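Fimbrium subunit Fim1C (Bacteroides vulgatus, PDB 4QB7) is probably a component of the fimbrial tip, in filamentous cell-surface appendages that mediate cell adhesion and biofilm formation. Local coordinates at residues P122-E127 with Y208-D213; M137-T142 with F164-T169; L268-V273 with N317-G322. One frame throughout, in Å; residues are numbered along the deposited sequence.

Contact 1 of 3, residues P122-E127 with Y208-D213; sequences PTITFE and YKFDND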
loop_
_atom_site.group_PDB
_atom_site.type_symbol
_atom_site.label_atom_id
_atom_site.label_comp_id
_atom_site.label_asym_id
_atom_site.label_seq_id
_atom_site.Cartn_x
_atom_site.Cartn_y
_atom_site.Cartn_z
ATOM N N PRO A 122 -20.069 4.833 -1.585
ATOM C CA PRO A 122 -19.743 3.427 -1.893
ATOM C C PRO A 122 -18.749 2.776 -0.909
ATOM O O PRO A 122 -18.280 3.403 0.064
ATOM C CB PRO A 122 -19.170 3.520 -3.312
ATOM C CG PRO A 122 -18.553 4.874 -3.372
ATOM C CD PRO A 122 -19.455 5.758 -2.561
ATOM N N THR A 123 -18.475 1.473 -1.139
ATOM C CA THR A 123 -17.509 0.680 -0.364
ATOM C C THR A 123 -16.710 -0.192 -1.328
ATOM O O THR A 123 -17.124 -0.388 -2.483
ATOM C CB THR A 123 -18.140 -0.178 0.781
ATOM O OG1 THR A 123 -18.925 -1.255 0.262
ATOM C CG2 THR A 123 -18.946 0.628 1.766
ATOM N N ILE A 124 -15.548 -0.678 -0.846
ATOM C CA ILE A 124 -14.631 -1.586 -1.510
ATOM C C ILE A 124 -14.252 -2.678 -0.532
ATOM O O ILE A 124 -13.799 -2.370 0.572
ATOM C CB ILE A 124 -13.361 -0.865 -2.022
ATOM C CG1 ILE A 124 -13.625 -0.048 -3.297
ATOM C CG2 ILE A 124 -12.181 -1.845 -2.214
ATOM C CD1 ILE A 124 -12.478 0.853 -3.657
ATOM N N THR A 125 -14.441 -3.950 -0.931
ATOM C CA THR A 125 -13.942 -5.112 -0.215
ATOM C C THR A 125 -12.628 -5.449 -0.923
ATOM O O THR A 125 -12.614 -5.698 -2.142
ATOM C CB THR A 125 -14.950 -6.244 -0.174
ATOM O OG1 THR A 125 -16.098 -5.777 0.519
ATOM C CG2 THR A 125 -14.386 -7.497 0.525
ATOM N N PHE A 126 -11.524 -5.389 -0.170
ATOM C CA PHE A 126 -10.203 -5.571 -0.732
ATOM C C PHE A 126 -9.419 -6.705 -0.050
ATOM O O PHE A 126 -9.405 -6.814 1.181
ATOM C CB PHE A 126 -9.454 -4.237 -0.610
ATOM C CG PHE A 126 -8.038 -4.189 -1.145
ATOM C CD1 PHE A 126 -7.796 -4.114 -2.512
ATOM C CD2 PHE A 126 -6.954 -4.138 -0.277
ATOM C CE1 PHE A 126 -6.492 -4.063 -3.001
ATOM C CE2 PHE A 126 -5.653 -4.072 -0.770
ATOM C CZ PHE A 126 -5.430 -4.037 -2.127
ATOM N N GLU A 127 -8.774 -7.550 -0.881
ATOM C CA GLU A 127 -7.904 -8.655 -0.472
ATOM C C GLU A 127 -6.483 -8.365 -0.927
ATOM O O GLU A 127 -6.273 -7.904 -2.049
ATOM C CB GLU A 127 -8.381 -10.006 -1.028
ATOM C CG GLU A 127 -7.802 -11.182 -0.258
ATOM C CD GLU A 127 -7.869 -12.567 -0.874
ATOM O OE1 GLU A 127 -8.706 -12.801 -1.775
ATOM O OE2 GLU A 127 -7.080 -13.433 -0.434
ATOM N N TYR A 208 -13.318 -0.995 2.892
ATOM C CA TYR A 208 -12.952 0.419 2.882
ATOM C C TYR A 208 -14.226 1.207 2.622
ATOM O O TYR A 208 -14.930 0.944 1.641
ATOM C CB TYR A 208 -11.862 0.743 1.828
ATOM C CG TYR A 208 -11.618 2.230 1.665
ATOM C CD1 TYR A 208 -10.769 2.922 2.531
ATOM C CD2 TYR A 208 -12.253 2.956 0.659
ATOM C CE1 TYR A 208 -10.587 4.304 2.416
ATOM C CE2 TYR A 208 -12.099 4.339 0.553
ATOM C CZ TYR A 208 -11.270 5.008 1.431
ATOM O OH TYR A 208 -11.147 6.366 1.296
ATOM N N LYS A 209 -14.515 2.175 3.496
ATOM C CA LYS A 209 -15.709 2.996 3.432
ATOM C C LYS A 209 -15.380 4.380 2.912
ATOM O O LYS A 209 -14.562 5.092 3.504
ATOM C CB LYS A 209 -16.350 3.101 4.828
ATOM C CG LYS A 209 -16.879 1.812 5.435
ATOM C CD LYS A 209 -17.809 2.192 6.574
ATOM C CE LYS A 209 -17.294 2.041 7.999
ATOM N NZ LYS A 209 -15.916 2.546 8.228
ATOM N N PHE A 210 -16.042 4.781 1.812
ATOM C CA PHE A 210 -15.860 6.096 1.216
ATOM C C PHE A 210 -16.547 7.186 2.046
ATOM O O PHE A 210 -16.221 8.360 1.881
ATOM C CB PHE A 210 -16.404 6.104 -0.210
ATOM C CG PHE A 210 -15.472 5.526 -1.239
ATOM C CD1 PHE A 210 -15.401 4.162 -1.447
ATOM C CD2 PHE A 210 -14.689 6.354 -2.033
ATOM C CE1 PHE A 210 -14.576 3.637 -2.441
ATOM C CE2 PHE A 210 -13.854 5.823 -3.012
ATOM C CZ PHE A 210 -13.810 4.469 -3.214
ATOM N N ASP A 211 -17.514 6.815 2.913
ATOM C CA ASP A 211 -18.200 7.804 3.734
ATOM C C ASP A 211 -17.234 8.537 4.690
ATOM O O ASP A 211 -17.341 9.744 4.825
ATOM C CB ASP A 211 -19.353 7.178 4.524
ATOM C CG ASP A 211 -20.369 8.219 5.005
ATOM O OD1 ASP A 211 -21.008 8.914 4.119
ATOM O OD2 ASP A 211 -20.527 8.363 6.250
ATOM N N ASN A 212 -16.300 7.834 5.345
ATOM C CA ASN A 212 -15.405 8.503 6.290
ATOM C C ASN A 212 -13.912 8.172 6.060
ATOM O O ASN A 212 -13.076 8.480 6.935
ATOM C CB ASN A 212 -15.808 8.157 7.726
ATOM C CG ASN A 212 -15.853 6.688 7.998
ATOM O OD1 ASN A 212 -15.695 5.855 7.099
ATOM N ND2 ASN A 212 -16.153 6.346 9.236
ATOM N N ASP A 213 -13.591 7.559 4.898
ATOM C CA ASP A 213 -12.229 7.220 4.508
ATOM C C ASP A 213 -11.531 6.332 5.598
ATOM O O ASP A 213 -10.451 6.647 6.099
ATOM C CB ASP A 213 -11.450 8.517 4.187
ATOM C CG ASP A 213 -9.980 8.390 3.872
ATOM O OD1 ASP A 213 -9.613 7.461 3.132
ATOM O OD2 ASP A 213 -9.198 9.223 4.370
HETATM O O HOH W 1 -18.957 4.236 2.693
#
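The carbonyl oxygen of P122 is gripped twice, by the backbone N-H of F210 and by a water molecule. The amide N of F210 reaches P122 O at 3.2 Å, and the water donates to the same oxygen while accepting from the N-H of D211, thereby tying the start of the turn after K209 to the facing strand. Further along, I124 and Y208 form a hydrogen-bonded antiparallel pair: N of Y208 gives O of I124 a bond of 2.7 Å, and N of I124 answers to O of Y208 at 3.0 Å. Proline suits the end of the pairing, where the backbone gives a carbonyl and no N-H is needed, while its ring packs on F210.

The ring of F210 lies between two neighbours. Over one face comes P122 CG, 4.1 Å from the ring centroid, in a CH-pi contact. Y208, its CG anti to the backbone N (chi1 172°), lays its own ring so that CE2 sits above the centre of the opposite face. The I124 side chain approaches the edge instead, its CD1 3.7 Å from CE1 of F210. A flat, apolar ring suits this slot, since it offers two faces and a rim to three different groups. The hydroxyl of Y208 donates to OD1 of D213 at 2.6 Å, bridging the turn, and also bonds T142 OG1.

On the other side of the sheet T123 and K209 face each other as the non-hydrogen-bonded pair, a beta-branched residue and a long polar one at a partly exposed surface. Strand 111-113 continues the sheet beyond 123-127. Residues 210-213 link strands 203-209 and 214-217 into a beta-hairpin, whose first strand pairs with 123-127 in an antiparallel sheet of this fimbrillin-like protein.

Contact 2 of 3, residues M137-T142 with F164-T169; sequences MIDLVT and FSHVLT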
loop_
_atom_site.group_PDB
_atom_site.type_symbol
_atom_site.label_atom_id
_atom_site.label_comp_id
_atom_site.label_asym_id
_atom_site.label_seq_id
_atom_site.Cartn_x
_atom_site.Cartn_y
_atom_site.Cartn_z
HETATM N N MSE A 137 1.370 -6.867 -5.415
HETATM C CA MSE A 137 0.504 -6.149 -4.465
HETATM C C MSE A 137 -0.006 -4.880 -5.103
HETATM O O MSE A 137 0.722 -4.219 -5.848
HETATM C CB MSE A 137 1.225 -5.835 -3.130
HETATM C CG MSE A 137 1.832 -7.065 -2.459
HETATM SE SE MSE A 137 2.711 -6.655 -0.821
HETATM C CE MSE A 137 1.398 -7.112 0.359
ATOM N N ILE A 138 -1.276 -4.578 -4.852
ATOM C CA ILE A 138 -1.957 -3.425 -5.403
ATOM C C ILE A 138 -1.780 -2.210 -4.491
ATOM O O ILE A 138 -1.955 -2.310 -3.277
ATOM C CB ILE A 138 -3.453 -3.806 -5.585
ATOM C CG1 ILE A 138 -3.665 -5.023 -6.540
ATOM C CG2 ILE A 138 -4.334 -2.607 -5.925
ATOM C CD1 ILE A 138 -3.027 -4.961 -7.909
ATOM N N ASP A 139 -1.428 -1.058 -5.083
ATOM C CA ASP A 139 -1.349 0.218 -4.363
ATOM C C ASP A 139 -2.722 0.876 -4.569
ATOM O O ASP A 139 -2.921 1.623 -5.534
ATOM C CB ASP A 139 -0.168 1.067 -4.870
ATOM C CG ASP A 139 -0.051 2.466 -4.290
ATOM O OD1 ASP A 139 -0.695 2.734 -3.244
ATOM O OD2 ASP A 139 0.692 3.303 -4.887
ATOM N N LEU A 140 -3.700 0.498 -3.706
ATOM C CA LEU A 140 -5.078 0.963 -3.768
ATOM C C LEU A 140 -5.160 2.425 -3.393
ATOM O O LEU A 140 -4.792 2.807 -2.280
ATOM C CB LEU A 140 -6.001 0.119 -2.860
ATOM C CG LEU A 140 -7.496 0.510 -2.841
ATOM C CD1 LEU A 140 -8.178 0.192 -4.163
ATOM C CD2 LEU A 140 -8.215 -0.119 -1.665
ATOM N N VAL A 141 -5.657 3.244 -4.334
ATOM C CA VAL A 141 -5.829 4.676 -4.127
ATOM C C VAL A 141 -7.305 5.003 -4.239
ATOM O O VAL A 141 -8.040 4.349 -4.982
ATOM C CB VAL A 141 -4.950 5.578 -5.049
ATOM C CG1 VAL A 141 -3.472 5.355 -4.816
ATOM C CG2 VAL A 141 -5.294 5.423 -6.516
ATOM N N THR A 142 -7.766 5.975 -3.468
ATOM C CA THR A 142 -9.171 6.374 -3.551
ATOM C C THR A 142 -9.285 7.868 -3.516
ATOM O O THR A 142 -8.355 8.571 -3.124
ATOM C CB THR A 142 -10.061 5.776 -2.450
ATOM O OG1 THR A 142 -9.830 6.503 -1.233
ATOM C CG2 THR A 142 -9.881 4.283 -2.277
ATOM N N PHE A 164 -6.150 11.560 -5.816
ATOM C CA PHE A 164 -6.085 10.228 -5.238
ATOM C C PHE A 164 -5.193 10.158 -4.011
ATOM O O PHE A 164 -4.094 10.715 -4.004
ATOM C CB PHE A 164 -5.596 9.236 -6.290
ATOM C CG PHE A 164 -6.641 8.980 -7.345
ATOM C CD1 PHE A 164 -7.748 8.179 -7.072
ATOM C CD2 PHE A 164 -6.510 9.518 -8.621
ATOM C CE1 PHE A 164 -8.714 7.939 -8.050
ATOM C CE2 PHE A 164 -7.494 9.297 -9.592
ATOM C CZ PHE A 164 -8.580 8.497 -9.305
ATOM N N SER A 165 -5.670 9.460 -2.968
ATOM C CA SER A 165 -4.903 9.260 -1.735
ATOM C C SER A 165 -4.596 7.796 -1.553
ATOM O O SER A 165 -5.409 6.959 -1.929
ATOM C CB SER A 165 -5.685 9.778 -0.534
ATOM O OG SER A 165 -5.524 11.177 -0.385
ATOM N N HIS A 166 -3.427 7.479 -0.983
ATOM C CA HIS A 166 -3.016 6.091 -0.694
ATOM C C HIS A 166 -3.675 5.664 0.614
ATOM O O HIS A 166 -3.430 6.273 1.671
ATOM C CB HIS A 166 -1.500 5.977 -0.640
ATOM C CG HIS A 166 -0.826 6.331 -1.937
ATOM N ND1 HIS A 166 -0.654 5.398 -2.945
ATOM C CD2 HIS A 166 -0.282 7.499 -2.336
ATOM C CE1 HIS A 166 -0.018 6.026 -3.919
ATOM N NE2 HIS A 166 0.227 7.292 -3.599
ATOM N N VAL A 167 -4.603 4.696 0.526
ATOM C CA VAL A 167 -5.420 4.281 1.672
ATOM C C VAL A 167 -4.832 3.066 2.411
ATOM O O VAL A 167 -5.376 2.649 3.436
ATOM C CB VAL A 167 -6.884 4.051 1.254
ATOM C CG1 VAL A 167 -7.478 5.340 0.690
ATOM C CG2 VAL A 167 -7.021 2.896 0.260
ATOM N N LEU A 168 -3.718 2.520 1.914
ATOM C CA LEU A 168 -3.026 1.382 2.532
ATOM C C LEU A 168 -1.809 1.884 3.338
ATOM O O LEU A 168 -1.618 3.097 3.484
ATOM C CB LEU A 168 -2.551 0.399 1.423
ATOM C CG LEU A 168 -3.585 -0.252 0.535
ATOM C CD1 LEU A 168 -2.924 -1.133 -0.476
ATOM C CD2 LEU A 168 -4.575 -1.062 1.339
ATOM N N THR A 169 -1.002 0.951 3.867
ATOM C CA THR A 169 0.248 1.283 4.531
ATOM C C THR A 169 1.380 0.776 3.628
ATOM O O THR A 169 1.267 -0.301 3.015
ATOM C CB THR A 169 0.313 0.773 5.978
ATOM O OG1 THR A 169 1.411 1.409 6.616
ATOM C CG2 THR A 169 0.472 -0.716 6.091
HETATM O O HOH W 2 -2.442 2.696 -0.915
#
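T142, V141 and V167 have the most surface buried where strand 141-143 pairs with the long strand 159-178, an antiparallel join inside the mixed sheet of this fimbrillin-like protein. T142 and S165 make the hydrogen-bonded pair: S165 N donates to T142 O at 2.8 Å, and T142 N to S165 O. The next pair, V141 with H166, is of the non-hydrogen-bonded kind.

T142 and V167 meet at about a right angle, with CG1 of the valine lying against both branches of the threonine, 3.3 Å from T142 OG1 and 4.0 Å from T142 CG2. The threonine places OG1 between its backbone N and carbonyl carbon (chi1 77°), and that hydroxyl also has its polar partner in Y208 OH. Threonine suits the spot because it can pack on V167 and still answer the tyrosine. The other methyl of V167, CG2, packs on CD2 of L140 at 3.8 Å, and V167 N makes a weak bond to L140 O.

V141 turns to the opposite face of the sheet. Its CG2 lies 3.7 Å from CD1 of F164, the two side chains crossing near a right angle, and its CG1 runs beside the imidazole of H166. A compact branched residue can serve both neighbours at once. W347 stacks on the H166 ring, and F40 meets F164 edge-to-face.

Beside V141, D139 and H166 form a His-carboxylate hydrogen bond. The carboxylate lies almost in the plane of the ring, 11° between the two, and its nearness would probably favour a protonated imidazole. A water donates to D139 OD1 and to L140 O and accepts from L168 N, so it joins both segments. The imidazole itself gives ND1 to the syn lone pair of D139 OD1, 2.7 Å away.

Contact 3 of 3, residues L268-V273 with N317-G322; sequences LYFIPV and NTFKKG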
loop_
_atom_site.group_PDB
_atom_site.type_symbol
_atom_site.label_atom_id
_atom_site.label_comp_id
_atom_site.label_asym_id
_atom_site.label_seq_id
_atom_site.Cartn_x
_atom_site.Cartn_y
_atom_site.Cartn_z
ATOM N N LEU A 268 6.060 -3.013 -0.054
ATOM C CA LEU A 268 4.907 -3.815 0.371
ATOM C C LEU A 268 3.766 -2.896 0.708
ATOM O O LEU A 268 3.989 -1.849 1.308
ATOM C CB LEU A 268 5.269 -4.685 1.591
ATOM C CG LEU A 268 6.491 -5.616 1.476
ATOM C CD1 LEU A 268 6.858 -6.157 2.812
ATOM C CD2 LEU A 268 6.225 -6.791 0.530
ATOM N N TYR A 269 2.541 -3.266 0.312
ATOM C CA TYR A 269 1.326 -2.460 0.535
ATOM C C TYR A 269 0.298 -3.293 1.230
ATOM O O TYR A 269 -0.284 -4.194 0.624
ATOM C CB TYR A 269 0.748 -1.900 -0.792
ATOM C CG TYR A 269 1.784 -1.322 -1.725
ATOM C CD1 TYR A 269 2.389 -0.100 -1.455
ATOM C CD2 TYR A 269 2.177 -2.006 -2.870
ATOM C CE1 TYR A 269 3.357 0.435 -2.305
ATOM C CE2 TYR A 269 3.129 -1.466 -3.746
ATOM C CZ TYR A 269 3.723 -0.251 -3.448
ATOM O OH TYR A 269 4.697 0.265 -4.260
ATOM N N PHE A 270 0.053 -2.985 2.501
ATOM C CA PHE A 270 -0.882 -3.750 3.333
ATOM C C PHE A 270 -2.102 -2.951 3.744
ATOM O O PHE A 270 -2.010 -1.728 3.811
ATOM C CB PHE A 270 -0.155 -4.184 4.629
ATOM C CG PHE A 270 0.849 -5.298 4.484
ATOM C CD1 PHE A 270 0.437 -6.624 4.440
ATOM C CD2 PHE A 270 2.206 -5.026 4.405
ATOM C CE1 PHE A 270 1.370 -7.656 4.295
ATOM C CE2 PHE A 270 3.141 -6.063 4.301
ATOM C CZ PHE A 270 2.715 -7.369 4.243
ATOM N N ILE A 271 -3.225 -3.659 4.106
ATOM C CA ILE A 271 -4.397 -3.062 4.745
ATOM C C ILE A 271 -3.829 -2.546 6.094
ATOM O O ILE A 271 -3.103 -3.296 6.778
ATOM C CB ILE A 271 -5.592 -4.041 4.888
ATOM C CG1 ILE A 271 -6.106 -4.505 3.514
ATOM C CG2 ILE A 271 -6.724 -3.397 5.685
ATOM C CD1 ILE A 271 -6.906 -5.727 3.533
ATOM N N PRO A 272 -4.007 -1.241 6.415
ATOM C CA PRO A 272 -3.377 -0.702 7.633
ATOM C C PRO A 272 -3.936 -1.302 8.926
ATOM O O PRO A 272 -5.003 -1.942 8.919
ATOM C CB PRO A 272 -3.672 0.802 7.535
ATOM C CG PRO A 272 -4.901 0.888 6.736
ATOM C CD PRO A 272 -4.811 -0.208 5.725
ATOM N N VAL A 273 -3.212 -1.111 10.030
ATOM C CA VAL A 273 -3.675 -1.573 11.343
ATOM C C VAL A 273 -4.275 -0.342 12.044
ATOM O O VAL A 273 -3.625 0.704 12.103
ATOM C CB VAL A 273 -2.559 -2.270 12.186
ATOM C CG1 VAL A 273 -3.079 -2.658 13.555
ATOM C CG2 VAL A 273 -2.025 -3.506 11.470
ATOM N N ASN A 317 2.245 1.853 17.042
ATOM C CA ASN A 317 1.819 2.911 16.124
ATOM C C ASN A 317 2.523 2.736 14.750
ATOM O O ASN A 317 2.993 3.697 14.141
ATOM C CB ASN A 317 2.029 4.312 16.760
ATOM C CG ASN A 317 1.363 4.470 18.119
ATOM O OD1 ASN A 317 0.219 4.046 18.346
ATOM N ND2 ASN A 317 2.077 5.058 19.072
ATOM N N THR A 318 2.595 1.486 14.282
ATOM C CA THR A 318 3.184 1.131 12.992
ATOM C C THR A 318 2.083 0.508 12.124
ATOM O O THR A 318 1.043 0.093 12.648
ATOM C CB THR A 318 4.430 0.245 13.153
ATOM O OG1 THR A 318 5.236 0.386 11.985
ATOM C CG2 THR A 318 4.107 -1.205 13.385
ATOM N N PHE A 319 2.342 0.420 10.805
ATOM C CA PHE A 319 1.414 -0.021 9.768
ATOM C C PHE A 319 0.231 0.992 9.733
ATOM O O PHE A 319 -0.943 0.611 9.679
ATOM C CB PHE A 319 0.982 -1.487 9.958
ATOM C CG PHE A 319 1.825 -2.539 9.273
ATOM C CD1 PHE A 319 3.203 -2.598 9.476
ATOM C CD2 PHE A 319 1.228 -3.559 8.533
ATOM C CE1 PHE A 319 3.971 -3.654 8.935
ATOM C CE2 PHE A 319 1.999 -4.608 7.990
ATOM C CZ PHE A 319 3.364 -4.639 8.183
ATOM N N LYS A 320 0.575 2.302 9.775
ATOM C CA LYS A 320 -0.374 3.422 9.751
ATOM C C LYS A 320 -0.892 3.691 8.339
ATOM O O LYS A 320 -0.101 3.736 7.384
ATOM C CB LYS A 320 0.283 4.711 10.273
ATOM C CG LYS A 320 0.570 4.766 11.755
ATOM C CD LYS A 320 1.367 6.028 12.106
ATOM C CE LYS A 320 0.830 6.642 13.372
ATOM N NZ LYS A 320 1.798 7.577 13.995
ATOM N N LYS A 321 -2.208 3.916 8.211
ATOM C CA LYS A 321 -2.839 4.282 6.936
ATOM C C LYS A 321 -2.212 5.552 6.377
ATOM O O LYS A 321 -2.008 6.517 7.118
ATOM C CB LYS A 321 -4.338 4.500 7.158
ATOM C CG LYS A 321 -5.150 4.700 5.914
ATOM C CD LYS A 321 -6.640 4.704 6.265
ATOM C CE LYS A 321 -7.513 5.269 5.164
ATOM N NZ LYS A 321 -7.212 6.688 4.914
ATOM N N GLY A 322 -1.888 5.528 5.094
ATOM C CA GLY A 322 -1.323 6.674 4.400
ATOM C C GLY A 322 0.076 7.076 4.820
ATOM O O GLY A 322 0.488 8.214 4.560
#
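T318 opens the contact only lightly, its O lying 4.3 Å from V273 CB. Here, in this fimbrillin-like fold, the loop between strands 301-313 and 323-331 packs against the end of strand 259-270, where the chain runs out into P272 and V273. A hydroxyl suits the buried place of T318 because D342 and Y327 satisfy it.

F319 does most of the work. Its backbone takes a left-handed conformation, a bend at which the side chain is directed toward F270 and V273. The carbonyl O of F319 accepts the N-H of V273, with 2.9 Å between O and N, the one hydrogen bond across the contact. The CB of F319 rests 3.9 Å from V273 CG2. Further out, CE2 of F319 comes over one face of the F270 ring, 3.6 Å from F270 CD2. The two rings are neither coplanar nor perpendicular, with planes 31° apart and centroids 5.2 Å apart. Large flat groups suit this buried place, which L202, L285 and I171 help to enclose around F319. Replacing F270 by an alanine would probably open a gap beneath CE2 and CZ of F319 and leave that ring freer to turn.

K321 lies beside the proline, and K321 N is 3.5 Å from P272 CB. With CG of the lysine anti to the backbone N (chi1 -172°), the extended aliphatic part runs alongside P272, both pointing the same way, before the chain bends at its last torsion to carry NZ to D213. A lysine can thus pack apolar methylenes here and still spend its charge on an acid. The closest side-chain approach in this pair is K321 CB to P272 CG, 3.7 Å.

The three contacts form a continuous patch of one chain, with centres about 11 Å apart for contacts 1 and 2, 10 Å for contacts 2 and 3, and 15 Å for contacts 1 and 3. Contact 2 is nested in the loop closed by contact 1, whereas contact 3 follows both along the chain. Polar links join them: Y208 OH lies 2.9 Å from T142 OG1, a probable hydrogen bond, and D213 OD1 forms a salt bridge with K321 NZ at 3.1 Å. Contacts 2 and 3 share the mixed sheet, where T169 N probably bonds F270 O, while F126 of contact 1 packs against L168. All three are structural.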